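PDB 6RIW: ORF10 from Moritella marina, which forms the ketosynthase-chain length factor didomain of a polyunsaturated fatty acid synthase, the part that probably extends acyl chains by decarboxylative condensation. Local coordinates for residues Val203-Ala215 and Cys672-Asp684. Numbering follows the deposited sequence.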
loop_
_atom_site.group_PDB
_atom_site.type_symbol
_atom_site.label_atom_id
_atom_site.label_comp_id
_atom_site.label_asym_id
_atom_site.label_seq_id
_atom_site.Cartn_x
_atom_site.Cartn_y
_atom_site.Cartn_z
ATOM N N VAL A 203 -6.636 -6.676 10.962
ATOM C CA VAL A 203 -7.107 -7.193 12.250
ATOM C C VAL A 203 -6.498 -8.566 12.535
ATOM O O VAL A 203 -5.977 -8.821 13.635
ATOM C CB VAL A 203 -8.649 -7.221 12.279
ATOM C CG1 VAL A 203 -9.163 -8.042 13.480
ATOM C CG2 VAL A 203 -9.172 -5.775 12.324
ATOM N N LYS A 204 -6.526 -9.456 11.540
ATOM C CA LYS A 204 -5.984 -10.796 11.723
ATOM C C LYS A 204 -4.489 -10.750 12.039
ATOM O O LYS A 204 -4.021 -11.419 12.963
ATOM C CB LYS A 204 -6.263 -11.644 10.480
ATOM C CG LYS A 204 -5.676 -13.055 10.530
ATOM C CD LYS A 204 -6.225 -13.828 11.726
ATOM C CE LYS A 204 -5.567 -15.219 11.875
ATOM N NZ LYS A 204 -4.151 -15.263 11.405
ATOM N N LEU A 205 -3.714 -9.953 11.294
ATOM C CA LEU A 205 -2.284 -9.893 11.591
ATOM C C LEU A 205 -2.015 -9.214 12.925
ATOM O O LEU A 205 -1.025 -9.536 13.598
ATOM C CB LEU A 205 -1.544 -9.162 10.456
ATOM C CG LEU A 205 -1.567 -9.886 9.117
ATOM C CD1 LEU A 205 -0.780 -9.058 8.098
ATOM C CD2 LEU A 205 -0.980 -11.291 9.213
ATOM N N ALA A 206 -2.868 -8.278 13.337
ATOM C CA ALA A 206 -2.667 -7.665 14.646
ATOM C C ALA A 206 -2.933 -8.674 15.761
ATOM O O ALA A 206 -2.204 -8.702 16.765
ATOM C CB ALA A 206 -3.557 -6.426 14.808
ATOM N N CYS A 207 -3.956 -9.527 15.590
ATOM C CA CYS A 207 -4.148 -10.651 16.508
ATOM C C CYS A 207 -2.915 -11.547 16.558
ATOM O O CYS A 207 -2.501 -11.978 17.646
ATOM C CB CYS A 207 -5.370 -11.492 16.112
ATOM S SG CYS A 207 -6.953 -10.636 16.200
ATOM N N ASP A 208 -2.319 -11.846 15.394
ATOM C CA ASP A 208 -1.088 -12.648 15.354
ATOM C C ASP A 208 0.017 -12.022 16.190
ATOM O O ASP A 208 0.770 -12.731 16.867
ATOM C CB ASP A 208 -0.570 -12.798 13.920
ATOM C CG ASP A 208 -1.456 -13.661 13.042
ATOM O OD1 ASP A 208 -2.355 -14.366 13.557
ATOM O OD2 ASP A 208 -1.231 -13.634 11.805
ATOM N N TYR A 209 0.177 -10.694 16.108
ATOM C CA TYR A 209 1.234 -10.056 16.879
ATOM C C TYR A 209 0.944 -10.147 18.376
ATOM O O TYR A 209 1.881 -10.242 19.182
ATOM C CB TYR A 209 1.426 -8.595 16.442
ATOM C CG TYR A 209 2.314 -8.465 15.190
ATOM C CD1 TYR A 209 2.136 -9.322 14.118
ATOM C CD2 TYR A 209 3.347 -7.507 15.110
ATOM C CE1 TYR A 209 2.941 -9.246 12.963
ATOM C CE2 TYR A 209 4.163 -7.418 13.956
ATOM C CZ TYR A 209 3.935 -8.292 12.884
ATOM O OH TYR A 209 4.701 -8.255 11.727
ATOM N N LEU A 210 -0.339 -10.122 18.761
ATOM C CA LEU A 210 -0.695 -10.372 20.155
ATOM C C LEU A 210 -0.373 -11.810 20.554
ATOM O O LEU A 210 0.100 -12.051 21.667
ATOM C CB LEU A 210 -2.180 -10.044 20.411
ATOM C CG LEU A 210 -2.566 -8.557 20.336
ATOM C CD1 LEU A 210 -4.072 -8.315 20.384
ATOM C CD2 LEU A 210 -1.860 -7.685 21.422
ATOM N N HIS A 211 -0.600 -12.775 19.663
ATOM C CA HIS A 211 -0.382 -14.177 20.021
ATOM C C HIS A 211 1.091 -14.517 20.180
ATOM O O HIS A 211 1.434 -15.411 20.965
ATOM C CB HIS A 211 -1.016 -15.090 18.981
ATOM C CG HIS A 211 -2.509 -15.105 19.046
ATOM N ND1 HIS A 211 -3.306 -15.206 17.927
ATOM C CD2 HIS A 211 -3.351 -15.028 20.105
ATOM C CE1 HIS A 211 -4.576 -15.202 18.295
ATOM N NE2 HIS A 211 -4.632 -15.084 19.608
ATOM N N THR A 212 1.984 -13.839 19.457
ATOM C CA THR A 212 3.403 -14.116 19.636
ATOM C C THR A 212 4.026 -13.246 20.709
ATOM O O THR A 212 5.225 -13.369 20.969
ATOM C CB THR A 212 4.164 -13.935 18.314
ATOM O OG1 THR A 212 4.037 -12.582 17.853
ATOM C CG2 THR A 212 3.619 -14.887 17.224
ATOM N N GLY A 213 3.251 -12.363 21.329
ATOM C CA GLY A 213 3.835 -11.481 22.317
ATOM C C GLY A 213 4.695 -10.369 21.755
ATOM O O GLY A 213 5.436 -9.732 22.512
ATOM N N LYS A 214 4.628 -10.112 20.447
ATOM C CA LYS A 214 5.313 -8.951 19.890
ATOM C C LYS A 214 4.724 -7.648 20.409
ATOM O O LYS A 214 5.400 -6.612 20.358
ATOM C CB LYS A 214 5.270 -9.003 18.358
ATOM C CG LYS A 214 6.245 -10.045 17.773
ATOM C CD LYS A 214 6.632 -9.769 16.300
ATOM C CE LYS A 214 7.706 -10.764 15.801
ATOM N NZ LYS A 214 7.347 -12.254 15.923
ATOM N N ALA A 215 3.502 -7.693 20.941
ATOM C CA ALA A 215 2.839 -6.539 21.522
ATOM C C ALA A 215 1.888 -7.027 22.607
ATOM O O ALA A 215 1.526 -8.207 22.646
ATOM C CB ALA A 215 2.059 -5.745 20.457
ATOM N N CYS A 672 8.782 -6.661 6.658
ATOM C CA CYS A 672 8.392 -7.935 6.040
ATOM C C CYS A 672 9.118 -9.107 6.676
ATOM O O CYS A 672 8.545 -10.196 6.835
ATOM C CB CYS A 672 8.693 -7.923 4.537
ATOM S SG CYS A 672 7.583 -6.893 3.552
ATOM N N VAL A 673 10.404 -8.937 6.979
ATOM C CA VAL A 673 11.140 -10.014 7.644
ATOM C C VAL A 673 10.482 -10.352 8.980
ATOM O O VAL A 673 10.260 -11.524 9.313
ATOM C CB VAL A 673 12.615 -9.607 7.807
ATOM C CG1 VAL A 673 13.379 -10.629 8.653
ATOM C CG2 VAL A 673 13.279 -9.409 6.422
ATOM N N GLU A 674 10.157 -9.316 9.767
ATOM C CA GLU A 674 9.461 -9.500 11.041
ATOM C C GLU A 674 8.111 -10.175 10.846
ATOM O O GLU A 674 7.749 -11.094 11.593
ATOM C CB GLU A 674 9.274 -8.147 11.725
ATOM C CG GLU A 674 8.415 -8.165 13.001
ATOM C CD GLU A 674 8.350 -6.777 13.674
ATOM O OE1 GLU A 674 7.948 -5.771 13.021
ATOM O OE2 GLU A 674 8.728 -6.695 14.856
ATOM N N LEU A 675 7.360 -9.744 9.840
ATOM C CA LEU A 675 6.071 -10.380 9.544
ATOM C C LEU A 675 6.241 -11.839 9.119
ATOM O O LEU A 675 5.484 -12.719 9.566
ATOM C CB LEU A 675 5.345 -9.580 8.455
ATOM C CG LEU A 675 3.987 -10.106 7.964
ATOM C CD1 LEU A 675 3.059 -10.354 9.154
ATOM C CD2 LEU A 675 3.373 -9.072 6.989
ATOM N N ALA A 676 7.218 -12.121 8.251
ATOM C CA ALA A 676 7.430 -13.506 7.825
ATOM C C ALA A 676 7.709 -14.412 9.029
ATOM O O ALA A 676 7.136 -15.506 9.148
ATOM C CB ALA A 676 8.567 -13.577 6.810
ATOM N N GLU A 677 8.575 -13.962 9.942
ATOM C CA GLU A 677 8.785 -14.711 11.188
ATOM C C GLU A 677 7.453 -14.975 11.890
ATOM O O GLU A 677 7.153 -16.099 12.316
ATOM C CB GLU A 677 9.731 -13.940 12.113
ATOM C CG GLU A 677 9.983 -14.644 13.438
ATOM C CD GLU A 677 10.588 -13.752 14.515
ATOM O OE1 GLU A 677 9.821 -13.020 15.194
ATOM O OE2 GLU A 677 11.829 -13.809 14.707
ATOM N N ASN A 678 6.619 -13.947 11.985
ATOM C CA ASN A 678 5.370 -14.111 12.707
ATOM C C ASN A 678 4.439 -15.071 11.978
ATOM O O ASN A 678 3.707 -15.841 12.618
ATOM C CB ASN A 678 4.708 -12.756 12.902
ATOM C CG ASN A 678 4.066 -12.641 14.232
ATOM O OD1 ASN A 678 4.726 -12.336 15.234
ATOM N ND2 ASN A 678 2.764 -12.893 14.270
ATOM N N LEU A 679 4.459 -15.051 10.637
ATOM C CA LEU A 679 3.599 -15.962 9.883
ATOM C C LEU A 679 3.964 -17.422 10.151
ATOM O O LEU A 679 3.086 -18.290 10.251
ATOM C CB LEU A 679 3.680 -15.646 8.386
ATOM C CG LEU A 679 2.951 -14.368 7.930
ATOM C CD1 LEU A 679 3.159 -14.158 6.430
ATOM C CD2 LEU A 679 1.453 -14.408 8.239
ATOM N N PHE A 680 5.255 -17.718 10.269
ATOM C CA PHE A 680 5.652 -19.087 10.570
ATOM C C PHE A 680 5.253 -19.478 11.989
ATOM O O PHE A 680 4.945 -20.648 12.244
ATOM C CB PHE A 680 7.153 -19.257 10.358
ATOM C CG PHE A 680 7.573 -19.218 8.908
ATOM C CD1 PHE A 680 6.976 -20.037 7.973
ATOM C CD2 PHE A 680 8.592 -18.365 8.499
ATOM C CE1 PHE A 680 7.379 -20.016 6.634
ATOM C CE2 PHE A 680 9.002 -18.324 7.168
ATOM C CZ PHE A 680 8.393 -19.153 6.231
ATOM N N GLN A 681 5.218 -18.518 12.919
ATOM C CA GLN A 681 4.815 -18.843 14.284
ATOM C C GLN A 681 3.323 -19.122 14.401
ATOM O O GLN A 681 2.905 -19.857 15.303
ATOM C CB GLN A 681 5.173 -17.701 15.232
ATOM C CG GLN A 681 6.658 -17.523 15.480
ATOM C CD GLN A 681 6.913 -16.411 16.462
ATOM O OE1 GLN A 681 7.044 -15.260 16.071
ATOM N NE2 GLN A 681 6.937 -16.738 17.745
ATOM N N THR A 682 2.495 -18.505 13.555
ATOM C CA THR A 682 1.057 -18.493 13.795
ATOM C C THR A 682 0.249 -19.240 12.745
ATOM O O THR A 682 -0.980 -19.307 12.872
ATOM C CB THR A 682 0.527 -17.052 13.892
ATOM O OG1 THR A 682 0.759 -16.361 12.656
ATOM C CG2 THR A 682 1.218 -16.299 15.006
ATOM N N SER A 683 0.878 -19.803 11.721
ATOM C CA SER A 683 0.126 -20.436 10.647
ATOM C C SER A 683 0.935 -21.614 10.141
ATOM O O SER A 683 2.033 -21.891 10.636
ATOM C CB SER A 683 -0.188 -19.455 9.506
ATOM O OG SER A 683 0.964 -19.204 8.722
ATOM N N ASP A 684 0.383 -22.320 9.153
ATOM C CA ASP A 684 1.043 -23.479 8.558
ATOM C C ASP A 684 1.723 -23.154 7.235
ATOM O O ASP A 684 2.108 -24.074 6.499
ATOM C CB ASP A 684 0.038 -24.616 8.356
ATOM C CG ASP A 684 -0.601 -25.045 9.655
ATOM O OD1 ASP A 684 0.119 -25.082 10.684
ATOM O OD2 ASP A 684 -1.825 -25.326 9.648
HETATM O O HOH W 1 -3.469 -18.129 12.300
HETATM O O HOH W 2 1.412 -13.447 11.615
HETATM O O HOH W 3 -1.164 -15.973 10.686
HETATM O O HOH W 4 6.327 -6.207 11.012
HETATM O O HOH W 5 7.223 -15.036 20.012
#
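Asn678 is gripped at both ends of its amide by segment 203-215. Its OD1 accepts from Thr212 OG1 at 2.7 Å and from Lys214 NZ at 2.7 Å, both donors lying in the carbonyl plane on lone pairs. The amide's ND2 gives a nearly straight (169°) but weak bond to Asp208 O, 3.3 Å away, and a second to a water that also binds Asp208 OD2, which together fix the rotation of the group. The Tyr209 ring turns one face to Asn678 OD1 and Lys214 CD near its rim, with OH packed against Leu675 CA and tied through one water to Glu674 OE1, itself salt-bridged to Arg671. Lys214 bends at its last torsion (chi4 56°), bringing NZ also to Glu677 OE1 at 2.7 Å, a salt bridge in which the lysine meets OE1 nearly along its C-O axis. With an alanine at Lys214, Glu677 OE1 would probably lose its partner from the other half and Asn678 OD1 one of its two donors, Thr212 OG1 remaining.

Helices 198-211 and 668-682 belong to the thiolase-like ketosynthase and chain length factor halves, which they join; the axes of the 203-211 and 672-682 segments approach to 9.9 Å at 77°. Beside the polar cluster Leu205 CD2 meets Leu675 CD1 and Leu679 CD2, each at 4.1 Å. Toward the C-terminal end of helix 668-682, Thr212 CG2 touches Thr682 CG2, and a water bridges Asp208 OD2 to Thr682 OG1. Further out, Lys204 NZ salt-bridges Asp208 OD1, Arg466 pairs with Glu677 OE2, and the Schellman motif at Gly213 turns the chain to present Lys214.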